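Local coordinates for uncharacterized protein (Borrelia turicatae, PDB 5VJ4) that is of unknown function but is a putative, largely helical surface protein of a relapsing fever spirochete, possibly a lipid-binding lipoprotein, at residues S119-I127 with I152-K163; P219-I227 with G239-A247. All blocks are in the same frame, centred on the assembly; numbering follows the deposited sequence.

Contact 1 of 2, residues S119-I127 with I152-K163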
loop_
_atom_site.group_PDB
_atom_site.type_symbol
_atom_site.label_atom_id
_atom_site.label_comp_id
_atom_site.label_asym_id
_atom_site.label_seq_id
_atom_site.Cartn_x
_atom_site.Cartn_y
_atom_site.Cartn_z
ATOM N N SER A 119 -5.793 -30.874 14.080
ATOM C CA SER A 119 -6.242 -29.586 13.597
ATOM C C SER A 119 -5.352 -28.472 14.159
ATOM O O SER A 119 -4.881 -27.618 13.414
ATOM C CB SER A 119 -7.718 -29.390 13.947
ATOM O OG SER A 119 -7.926 -29.562 15.330
ATOM N N GLY A 120 -5.081 -28.523 15.460
ATOM C CA GLY A 120 -4.143 -27.589 16.098
ATOM C C GLY A 120 -2.785 -27.543 15.436
ATOM O O GLY A 120 -2.196 -26.487 15.321
ATOM N N ARG A 121 -2.288 -28.699 15.003
ATOM C CA ARG A 121 -1.033 -28.773 14.263
ATOM C C ARG A 121 -1.200 -28.010 12.973
ATOM O O ARG A 121 -0.350 -27.180 12.621
ATOM C CB ARG A 121 -0.627 -30.222 13.976
ATOM C CG ARG A 121 0.091 -30.920 15.121
ATOM C CD ARG A 121 0.532 -32.326 14.716
ATOM N NE ARG A 121 -0.120 -33.297 15.583
ATOM C CZ ARG A 121 -1.028 -34.183 15.183
ATOM N NH1 ARG A 121 -1.365 -34.268 13.908
ATOM N NH2 ARG A 121 -1.573 -35.021 16.060
ATOM N N LYS A 122 -2.310 -28.271 12.285
ATOM C CA LYS A 122 -2.589 -27.632 11.006
ATOM C C LYS A 122 -2.638 -26.094 11.152
ATOM O O LYS A 122 -2.174 -25.376 10.267
ATOM C CB LYS A 122 -3.900 -28.156 10.441
ATOM C CG LYS A 122 -3.775 -29.304 9.471
ATOM C CD LYS A 122 -5.125 -29.956 9.200
ATOM C CE LYS A 122 -5.092 -30.719 7.888
ATOM N NZ LYS A 122 -6.392 -31.380 7.625
ATOM N N ALA A 123 -3.190 -25.614 12.270
ATOM C CA ALA A 123 -3.269 -24.191 12.564
ATOM C C ALA A 123 -1.888 -23.594 12.744
ATOM O O ALA A 123 -1.540 -22.604 12.098
ATOM C CB ALA A 123 -4.134 -23.928 13.797
ATOM N N ILE A 124 -1.107 -24.189 13.633
ATOM C CA ILE A 124 0.267 -23.756 13.844
ATOM C C ILE A 124 1.024 -23.692 12.507
ATOM O O ILE A 124 1.698 -22.717 12.227
ATOM C CB ILE A 124 0.973 -24.647 14.873
ATOM C CG1 ILE A 124 0.328 -24.443 16.246
ATOM C CG2 ILE A 124 2.439 -24.309 14.960
ATOM C CD1 ILE A 124 0.731 -23.180 16.971
ATOM N N SER A 125 0.850 -24.690 11.654
ATOM C CA SER A 125 1.492 -24.637 10.371
ATOM C C SER A 125 1.024 -23.426 9.565
ATOM O O SER A 125 1.822 -22.772 8.886
ATOM C CB SER A 125 1.255 -25.904 9.592
ATOM O OG SER A 125 1.615 -25.677 8.241
ATOM N N TYR A 126 -0.263 -23.125 9.657
ATOM C CA TYR A 126 -0.833 -21.953 8.989
ATOM C C TYR A 126 -0.205 -20.625 9.449
ATOM O O TYR A 126 0.452 -19.974 8.642
ATOM C CB TYR A 126 -2.327 -21.937 9.197
ATOM C CG TYR A 126 -3.047 -20.808 8.541
ATOM C CD1 TYR A 126 -3.309 -20.833 7.166
ATOM C CD2 TYR A 126 -3.543 -19.731 9.308
ATOM C CE1 TYR A 126 -4.019 -19.799 6.564
ATOM C CE2 TYR A 126 -4.262 -18.699 8.724
ATOM C CZ TYR A 126 -4.480 -18.729 7.353
ATOM O OH TYR A 126 -5.152 -17.690 6.773
ATOM N N ILE A 127 -0.369 -20.236 10.720
ATOM C CA ILE A 127 0.231 -18.990 11.160
ATOM C C ILE A 127 1.745 -18.994 11.089
ATOM O O ILE A 127 2.373 -17.952 11.253
ATOM C CB ILE A 127 -0.206 -18.539 12.551
ATOM C CG1 ILE A 127 0.177 -19.578 13.591
ATOM C CG2 ILE A 127 -1.686 -18.238 12.541
ATOM C CD1 ILE A 127 -0.066 -19.091 15.002
ATOM N N ILE A 152 -3.588 -19.139 21.210
ATOM C CA ILE A 152 -3.078 -19.324 19.865
ATOM C C ILE A 152 -3.917 -20.294 19.065
ATOM O O ILE A 152 -4.434 -19.945 17.988
ATOM C CB ILE A 152 -1.601 -19.720 19.837
ATOM C CG1 ILE A 152 -0.766 -18.748 20.669
ATOM C CG2 ILE A 152 -1.091 -19.797 18.402
ATOM C CD1 ILE A 152 -0.949 -17.300 20.277
ATOM N N ILE A 153 -4.093 -21.490 19.601
ATOM C CA ILE A 153 -4.642 -22.560 18.777
ATOM C C ILE A 153 -6.160 -22.429 18.573
ATOM O O ILE A 153 -6.632 -22.423 17.439
ATOM C CB ILE A 153 -4.212 -23.950 19.282
ATOM C CG1 ILE A 153 -2.691 -23.968 19.464
ATOM C CG2 ILE A 153 -4.713 -25.016 18.325
ATOM C CD1 ILE A 153 -2.017 -25.298 19.328
ATOM N N LYS A 154 -6.910 -22.285 19.662
ATOM C CA LYS A 154 -8.374 -22.156 19.575
ATOM C C LYS A 154 -8.824 -21.043 18.618
ATOM O O LYS A 154 -9.596 -21.342 17.685
ATOM C CB LYS A 154 -9.027 -22.035 20.958
ATOM C CG LYS A 154 -9.290 -23.364 21.667
ATOM C CD LYS A 154 -9.950 -23.123 23.026
ATOM C CE LYS A 154 -10.342 -24.410 23.744
ATOM N NZ LYS A 154 -10.655 -24.128 25.174
ATOM N N PRO A 155 -8.305 -19.794 18.787
ATOM C CA PRO A 155 -8.688 -18.725 17.835
ATOM C C PRO A 155 -8.330 -19.049 16.400
ATOM O O PRO A 155 -9.175 -18.872 15.507
ATOM C CB PRO A 155 -7.895 -17.511 18.307
ATOM C CG PRO A 155 -7.639 -17.787 19.743
ATOM C CD PRO A 155 -7.379 -19.268 19.801
ATOM N N THR A 156 -7.118 -19.561 16.177
ATOM C CA THR A 156 -6.708 -19.871 14.812
ATOM C C THR A 156 -7.607 -20.930 14.209
ATOM O O THR A 156 -8.025 -20.829 13.037
ATOM C CB THR A 156 -5.239 -20.270 14.732
ATOM O OG1 THR A 156 -4.443 -19.173 15.199
ATOM C CG2 THR A 156 -4.856 -20.528 13.313
ATOM N N VAL A 157 -7.928 -21.939 15.013
ATOM C CA VAL A 157 -8.673 -23.082 14.495
ATOM C C VAL A 157 -10.078 -22.651 14.128
ATOM O O VAL A 157 -10.588 -23.031 13.066
ATOM C CB VAL A 157 -8.646 -24.290 15.449
ATOM C CG1 VAL A 157 -9.565 -25.384 14.934
ATOM C CG2 VAL A 157 -7.224 -24.844 15.553
ATOM N N SER A 158 -10.679 -21.831 14.988
ATOM C CA SER A 158 -11.960 -21.211 14.671
ATOM C C SER A 158 -11.866 -20.436 13.332
ATOM O O SER A 158 -12.666 -20.643 12.388
ATOM C CB SER A 158 -12.413 -20.324 15.831
ATOM O OG SER A 158 -13.133 -19.222 15.323
ATOM N N LEU A 159 -10.860 -19.578 13.232
ATOM C CA LEU A 159 -10.634 -18.876 11.982
ATOM C C LEU A 159 -10.552 -19.805 10.764
ATOM O O LEU A 159 -11.108 -19.499 9.705
ATOM C CB LEU A 159 -9.381 -18.013 12.058
ATOM C CG LEU A 159 -9.155 -17.151 10.820
ATOM C CD1 LEU A 159 -10.406 -16.312 10.526
ATOM C CD2 LEU A 159 -7.949 -16.272 11.041
ATOM N N LEU A 160 -9.868 -20.933 10.910
ATOM C CA LEU A 160 -9.693 -21.807 9.771
ATOM C C LEU A 160 -10.991 -22.494 9.400
ATOM O O LEU A 160 -11.244 -22.708 8.201
ATOM C CB LEU A 160 -8.579 -22.787 10.028
ATOM C CG LEU A 160 -7.225 -22.108 10.157
ATOM C CD1 LEU A 160 -6.165 -23.064 10.672
ATOM C CD2 LEU A 160 -6.830 -21.582 8.793
ATOM N N LYS A 161 -11.826 -22.797 10.413
ATOM C CA LYS A 161 -13.156 -23.400 10.163
ATOM C C LYS A 161 -13.950 -22.438 9.287
ATOM O O LYS A 161 -14.499 -22.844 8.234
ATOM C CB LYS A 161 -13.891 -23.787 11.469
ATOM N N THR A 162 -13.941 -21.156 9.683
ATOM C CA THR A 162 -14.608 -20.107 8.910
ATOM C C THR A 162 -14.066 -20.043 7.488
ATOM O O THR A 162 -14.838 -20.082 6.528
ATOM C CB THR A 162 -14.504 -18.739 9.596
ATOM O OG1 THR A 162 -15.433 -18.677 10.675
ATOM C CG2 THR A 162 -14.832 -17.625 8.641
ATOM N N LYS A 163 -12.743 -19.967 7.364
ATOM C CA LYS A 163 -12.099 -19.933 6.050
ATOM C C LYS A 163 -12.504 -21.125 5.167
ATOM O O LYS A 163 -12.578 -21.011 3.924
ATOM C CB LYS A 163 -10.582 -19.828 6.196
ATOM C CG LYS A 163 -9.843 -19.611 4.885
ATOM C CD LYS A 163 -8.332 -19.755 5.027
ATOM C CE LYS A 163 -7.701 -19.737 3.647
ATOM N NZ LYS A 163 -6.289 -20.175 3.664
#

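Contact 2 of 2, residues P219-I227 with G239-A247. With SO4 (sulfate ion), chain E.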
loop_
_atom_site.group_PDB
_atom_site.type_symbol
_atom_site.label_atom_id
_atom_site.label_comp_id
_atom_site.label_asym_id
_atom_site.label_seq_id
_atom_site.Cartn_x
_atom_site.Cartn_y
_atom_site.Cartn_z
ATOM N N PRO A 219 -15.432 -12.552 10.293
ATOM C CA PRO A 219 -16.432 -11.841 9.525
ATOM C C PRO A 219 -16.042 -11.637 8.065
ATOM O O PRO A 219 -16.904 -11.753 7.176
ATOM C CB PRO A 219 -16.450 -10.476 10.187
ATOM C CG PRO A 219 -16.129 -10.745 11.595
ATOM C CD PRO A 219 -15.074 -11.780 11.498
ATOM N N ARG A 220 -14.758 -11.336 7.835
ATOM C CA ARG A 220 -14.303 -10.941 6.526
ATOM C C ARG A 220 -14.381 -12.105 5.547
ATOM O O ARG A 220 -14.697 -11.900 4.368
ATOM C CB ARG A 220 -12.924 -10.278 6.585
ATOM C CG ARG A 220 -12.873 -9.095 7.549
ATOM C CD ARG A 220 -11.460 -8.533 7.728
ATOM N NE ARG A 220 -11.464 -7.274 8.452
ATOM C CZ ARG A 220 -10.530 -6.883 9.315
ATOM N NH1 ARG A 220 -9.499 -7.657 9.586
ATOM N NH2 ARG A 220 -10.637 -5.712 9.946
ATOM N N PHE A 221 -14.151 -13.319 6.049
ATOM C CA PHE A 221 -14.294 -14.531 5.239
ATOM C C PHE A 221 -15.765 -14.879 5.093
ATOM O O PHE A 221 -16.239 -15.093 3.975
ATOM C CB PHE A 221 -13.551 -15.696 5.861
ATOM C CG PHE A 221 -12.077 -15.696 5.591
ATOM C CD1 PHE A 221 -11.590 -15.882 4.319
ATOM C CD2 PHE A 221 -11.169 -15.567 6.635
ATOM C CE1 PHE A 221 -10.218 -15.902 4.073
ATOM C CE2 PHE A 221 -9.797 -15.584 6.402
ATOM C CZ PHE A 221 -9.322 -15.748 5.116
ATOM N N ARG A 222 -16.488 -14.908 6.217
ATOM C CA ARG A 222 -17.924 -15.182 6.205
ATOM C C ARG A 222 -18.686 -14.376 5.166
ATOM O O ARG A 222 -19.602 -14.899 4.519
ATOM C CB ARG A 222 -18.538 -14.928 7.563
ATOM C CG ARG A 222 -18.846 -16.195 8.310
ATOM C CD ARG A 222 -19.756 -15.839 9.454
ATOM N NE ARG A 222 -19.021 -15.249 10.570
ATOM C CZ ARG A 222 -18.324 -15.938 11.471
ATOM N NH1 ARG A 222 -18.228 -17.287 11.400
ATOM N NH2 ARG A 222 -17.728 -15.262 12.455
ATOM N N LYS A 223 -18.252 -13.130 4.979
ATOM C CA LYS A 223 -18.894 -12.171 4.102
ATOM C C LYS A 223 -19.021 -12.675 2.653
ATOM O O LYS A 223 -19.875 -12.210 1.902
ATOM C CB LYS A 223 -18.156 -10.819 4.192
ATOM C CG LYS A 223 -18.878 -9.597 3.631
ATOM C CD LYS A 223 -20.146 -9.278 4.415
ATOM C CE LYS A 223 -20.590 -7.834 4.257
ATOM N NZ LYS A 223 -20.684 -7.343 2.869
ATOM N N PHE A 224 -18.215 -13.658 2.273
ATOM C CA PHE A 224 -18.261 -14.163 0.902
ATOM C C PHE A 224 -19.638 -14.687 0.534
ATOM O O PHE A 224 -20.167 -14.364 -0.537
ATOM C CB PHE A 224 -17.200 -15.242 0.688
ATOM C CG PHE A 224 -15.805 -14.713 0.643
ATOM C CD1 PHE A 224 -15.482 -13.467 1.194
ATOM C CD2 PHE A 224 -14.796 -15.470 0.081
ATOM C CE1 PHE A 224 -14.187 -12.982 1.168
ATOM C CE2 PHE A 224 -13.495 -14.995 0.061
ATOM C CZ PHE A 224 -13.195 -13.757 0.614
ATOM N N LYS A 225 -20.186 -15.488 1.446
ATOM C CA LYS A 225 -21.523 -16.058 1.382
ATOM C C LYS A 225 -22.524 -14.999 0.890
ATOM O O LYS A 225 -23.321 -15.280 -0.017
ATOM C CB LYS A 225 -21.872 -16.583 2.781
ATOM C CG LYS A 225 -23.110 -17.462 2.944
ATOM C CD LYS A 225 -23.472 -17.679 4.422
ATOM C CE LYS A 225 -23.291 -16.401 5.258
ATOM N NZ LYS A 225 -23.523 -16.573 6.719
ATOM N N GLU A 226 -22.436 -13.783 1.437
ATOM C CA GLU A 226 -23.297 -12.696 0.998
ATOM C C GLU A 226 -22.825 -12.103 -0.306
ATOM O O GLU A 226 -23.621 -11.760 -1.159
ATOM C CB GLU A 226 -23.373 -11.607 2.062
ATOM C CG GLU A 226 -24.024 -12.089 3.348
ATOM C CD GLU A 226 -25.546 -12.194 3.245
ATOM O OE1 GLU A 226 -26.085 -13.327 3.295
ATOM O OE2 GLU A 226 -26.204 -11.137 3.113
ATOM N N ILE A 227 -21.518 -11.992 -0.465
ATOM C CA ILE A 227 -20.980 -11.312 -1.620
ATOM C C ILE A 227 -21.349 -11.990 -2.933
ATOM O O ILE A 227 -21.657 -11.313 -3.931
ATOM C CB ILE A 227 -19.475 -11.123 -1.484
ATOM C CG1 ILE A 227 -19.208 -10.050 -0.434
ATOM C CG2 ILE A 227 -18.885 -10.609 -2.766
ATOM C CD1 ILE A 227 -17.748 -9.849 -0.105
ATOM N N GLY A 239 -18.086 -3.015 0.177
ATOM C CA GLY A 239 -18.782 -4.249 -0.166
ATOM C C GLY A 239 -18.163 -5.432 0.522
ATOM O O GLY A 239 -18.821 -6.441 0.725
ATOM N N TRP A 240 -16.891 -5.294 0.883
ATOM C CA TRP A 240 -16.127 -6.364 1.519
ATOM C C TRP A 240 -16.108 -6.322 3.031
ATOM O O TRP A 240 -15.800 -7.330 3.673
ATOM C CB TRP A 240 -14.710 -6.273 1.044
ATOM C CG TRP A 240 -14.557 -6.413 -0.396
ATOM C CD1 TRP A 240 -14.599 -5.416 -1.318
ATOM C CD2 TRP A 240 -14.266 -7.621 -1.111
ATOM N NE1 TRP A 240 -14.351 -5.925 -2.582
ATOM C CE2 TRP A 240 -14.146 -7.278 -2.477
ATOM C CE3 TRP A 240 -14.084 -8.960 -0.727
ATOM C CZ2 TRP A 240 -13.867 -8.229 -3.462
ATOM C CZ3 TRP A 240 -13.800 -9.910 -1.709
ATOM C CH2 TRP A 240 -13.696 -9.540 -3.062
ATOM N N LEU A 241 -16.399 -5.148 3.585
ATOM C CA LEU A 241 -16.487 -4.923 5.034
ATOM C C LEU A 241 -17.733 -5.539 5.619
ATOM O O LEU A 241 -18.808 -5.435 5.029
ATOM C CB LEU A 241 -16.500 -3.422 5.345
ATOM C CG LEU A 241 -15.372 -2.606 4.672
ATOM C CD1 LEU A 241 -15.353 -1.153 5.081
ATOM C CD2 LEU A 241 -14.015 -3.191 4.967
ATOM N N ASP A 242 -17.584 -6.189 6.773
ATOM C CA ASP A 242 -18.739 -6.619 7.567
ATOM C C ASP A 242 -19.233 -5.460 8.458
ATOM O O ASP A 242 -18.659 -4.365 8.457
ATOM C CB ASP A 242 -18.363 -7.813 8.437
ATOM C CG ASP A 242 -17.735 -7.397 9.745
ATOM O OD1 ASP A 242 -16.707 -6.683 9.675
ATOM O OD2 ASP A 242 -18.296 -7.752 10.826
ATOM N N ALA A 243 -20.258 -5.722 9.260
ATOM C CA ALA A 243 -20.809 -4.693 10.122
ATOM C C ALA A 243 -19.765 -4.066 11.045
ATOM O O ALA A 243 -19.684 -2.833 11.161
ATOM C CB ALA A 243 -21.980 -5.243 10.902
ATOM N N ASP A 244 -18.952 -4.913 11.669
ATOM C CA ASP A 244 -17.903 -4.444 12.570
ATOM C C ASP A 244 -16.944 -3.530 11.856
ATOM O O ASP A 244 -16.618 -2.438 12.361
ATOM C CB ASP A 244 -17.133 -5.618 13.180
ATOM C CG ASP A 244 -17.935 -6.376 14.228
ATOM O OD1 ASP A 244 -18.882 -5.801 14.828
ATOM O OD2 ASP A 244 -17.601 -7.561 14.436
ATOM N N ASP A 245 -16.498 -3.968 10.681
ATOM C CA ASP A 245 -15.620 -3.141 9.868
ATOM C C ASP A 245 -16.279 -1.817 9.527
ATOM O O ASP A 245 -15.672 -0.764 9.737
ATOM C CB ASP A 245 -15.158 -3.886 8.636
ATOM C CG ASP A 245 -14.213 -5.034 8.968
ATOM O OD1 ASP A 245 -13.543 -4.980 10.016
ATOM O OD2 ASP A 245 -14.145 -6.009 8.186
ATOM N N ARG A 246 -17.524 -1.869 9.052
ATOM C CA ARG A 246 -18.310 -0.659 8.770
ATOM C C ARG A 246 -18.290 0.298 9.949
ATOM O O ARG A 246 -17.863 1.470 9.787
ATOM C CB ARG A 246 -19.741 -0.978 8.351
ATOM C CG ARG A 246 -19.793 -1.555 6.949
ATOM C CD ARG A 246 -21.175 -1.631 6.339
ATOM N NE ARG A 246 -22.090 -2.428 7.147
ATOM C CZ ARG A 246 -22.219 -3.743 7.054
ATOM N NH1 ARG A 246 -23.093 -4.380 7.830
ATOM N NH2 ARG A 246 -21.464 -4.420 6.196
ATOM N N ALA A 247 -18.682 -0.220 11.126
ATOM C CA ALA A 247 -18.590 0.559 12.377
ATOM C C ALA A 247 -17.263 1.274 12.500
ATOM O O ALA A 247 -17.226 2.511 12.611
ATOM C CB ALA A 247 -18.843 -0.307 13.598
HETATM S S SO4 E . -22.724 -8.133 7.380
HETATM O O1 SO4 E . -23.901 -7.875 8.246
HETATM O O2 SO4 E . -22.392 -6.893 6.654
HETATM O O3 SO4 E . -22.960 -9.228 6.400
HETATM O O4 SO4 E . -21.567 -8.456 8.234
#

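Contact 1 of 2, residues S119-I127 with I152-K163
Ala-123 packs among Thr-156, Val-157 and Leu-160, where two helices cross almost at right angles (87°) with their axes 9.0 Å apart. The crossing is made with small residues. Ala-123 CB lies 3.5 Å from Thr-156 CG2 and also meets Val-157 CG2, while Leu-160 CD1 presses on its backbone side, at CA. One turn earlier Gly-120 has no side chain to interpose, and Ile-153 CG2 rests directly on its CA at 3.5 Å.

Aromatic and branched side chains extend the interface on both flanks of this centre. Tyr-126 swings CG to the side opposite its backbone N (chi1 -179°), which carries the ring alongside Leu-160, whose CD2 methyl sits over one face, 3.6 Å from the centroid and nearly on the ring normal: a CH-pi contact. On the other flank Ile-127 CD1 meets Ile-152 CG2 at 3.6 Å, and Ile-124 lies across Ile-152 and Ile-153. No hydrogen bond joins the two segments. The hydroxyl of Thr-156 turns back to Ile-152 O (2.9 Å), a carbonyl that also accepts from Thr-156 N on the opposite face of its plane, which leaves CG2 directed at Ala-123.

Packing is looser toward Lys-163, an extended side chain whose NZ stands 3.7 Å from Tyr-126 CE1, obliquely to the ring. The amine of this partly exposed residue forms a salt bridge with Asp-190, which also hydrogen-bonds Tyr-126 OH and so ties both groups to helix 176-201. On the outer side Lys-154 is exposed and Arg-121 partly so, both directed away from the partner helix. Phe-210 of helix 207-214 covers Ile-127, Ile-152 and Thr-156, while Phe-221 of helix 218-222 packs on Leu-159 and Lys-163.

Contact 2 of 2, residues P219-I227 with G239-A247
Arg-220 starts with CG beside its backbone N (chi1 -55°) and then runs extended to NE, bringing its guanidinium to the carboxylate of Asp-245. Asp-242 instead places CG between its backbone N and carbonyl carbon (chi1 85°), which turns the carboxylate back over the first turn of helix 243-256. It is the N-cap: OD1 accepts from Asp-245 N and OD2 from Asp-244 N, both from above the carboxylate plane.

Pro-219 lies alongside this cap, its CB 3.4 Å from Asp-242 OD2. Arg-220 grips Asp-245 side-on, with NE to OD2 at 3.0 Å and NH2 to OD1 at 3.0 Å. The first of these bonds lies near the guanidinium plane and reaches the syn side of OD2, whereas the second comes from above the carboxylate plane. Asp-283 and Arg-286, both on helix 263-301, bind Arg-220 NH2 and Asp-245 OD1 respectively, so the pair belongs to a charge network that probably restrains both groups.

Lys-223, bent at chi2 and chi4, curls along the 239-242 backbone and donates from NZ to Gly-239 O (3.0 Å). Farther along, Ile-227 CD1 packs at 3.8 Å from Trp-240 CE3, and Phe-224 CE1 approaches the edge of the indole, whose NE1 is bound by Met-234 O.

A sulfate, probably from the crystallisation liquor, occupies the partly exposed side at the helix start. Ala-243 N donates to its O4, and its O2 takes two bonds from one guanidinium, at 2.9 Å from Arg-246 NH1 and 2.7 Å from Arg-246 NH2.

How the contacts relate
The two contacts follow one another along the chain, contact 1 closing before contact 2 opens, and their centres are 20 Å apart. They nevertheless touch, because the 152-163 helix packs on the 219-227 segment. Phe-221, which does not touch the 239-247 segment, packs on contact 1: its CB is 3.6 Å from Thr-162 CG2, its CE1 3.8 Å from Lys-163 CG and its CD2 4.0 Å from Leu-159 CD1. Helix 176-201 backs both, reaching Tyr-126 and Lys-163 in one and Arg-220 and Trp-240 in the other. They differ in character: contact 1 is a buried, mainly apolar helix crossing, whereas contact 2 is richer in charge and carries the sulfate.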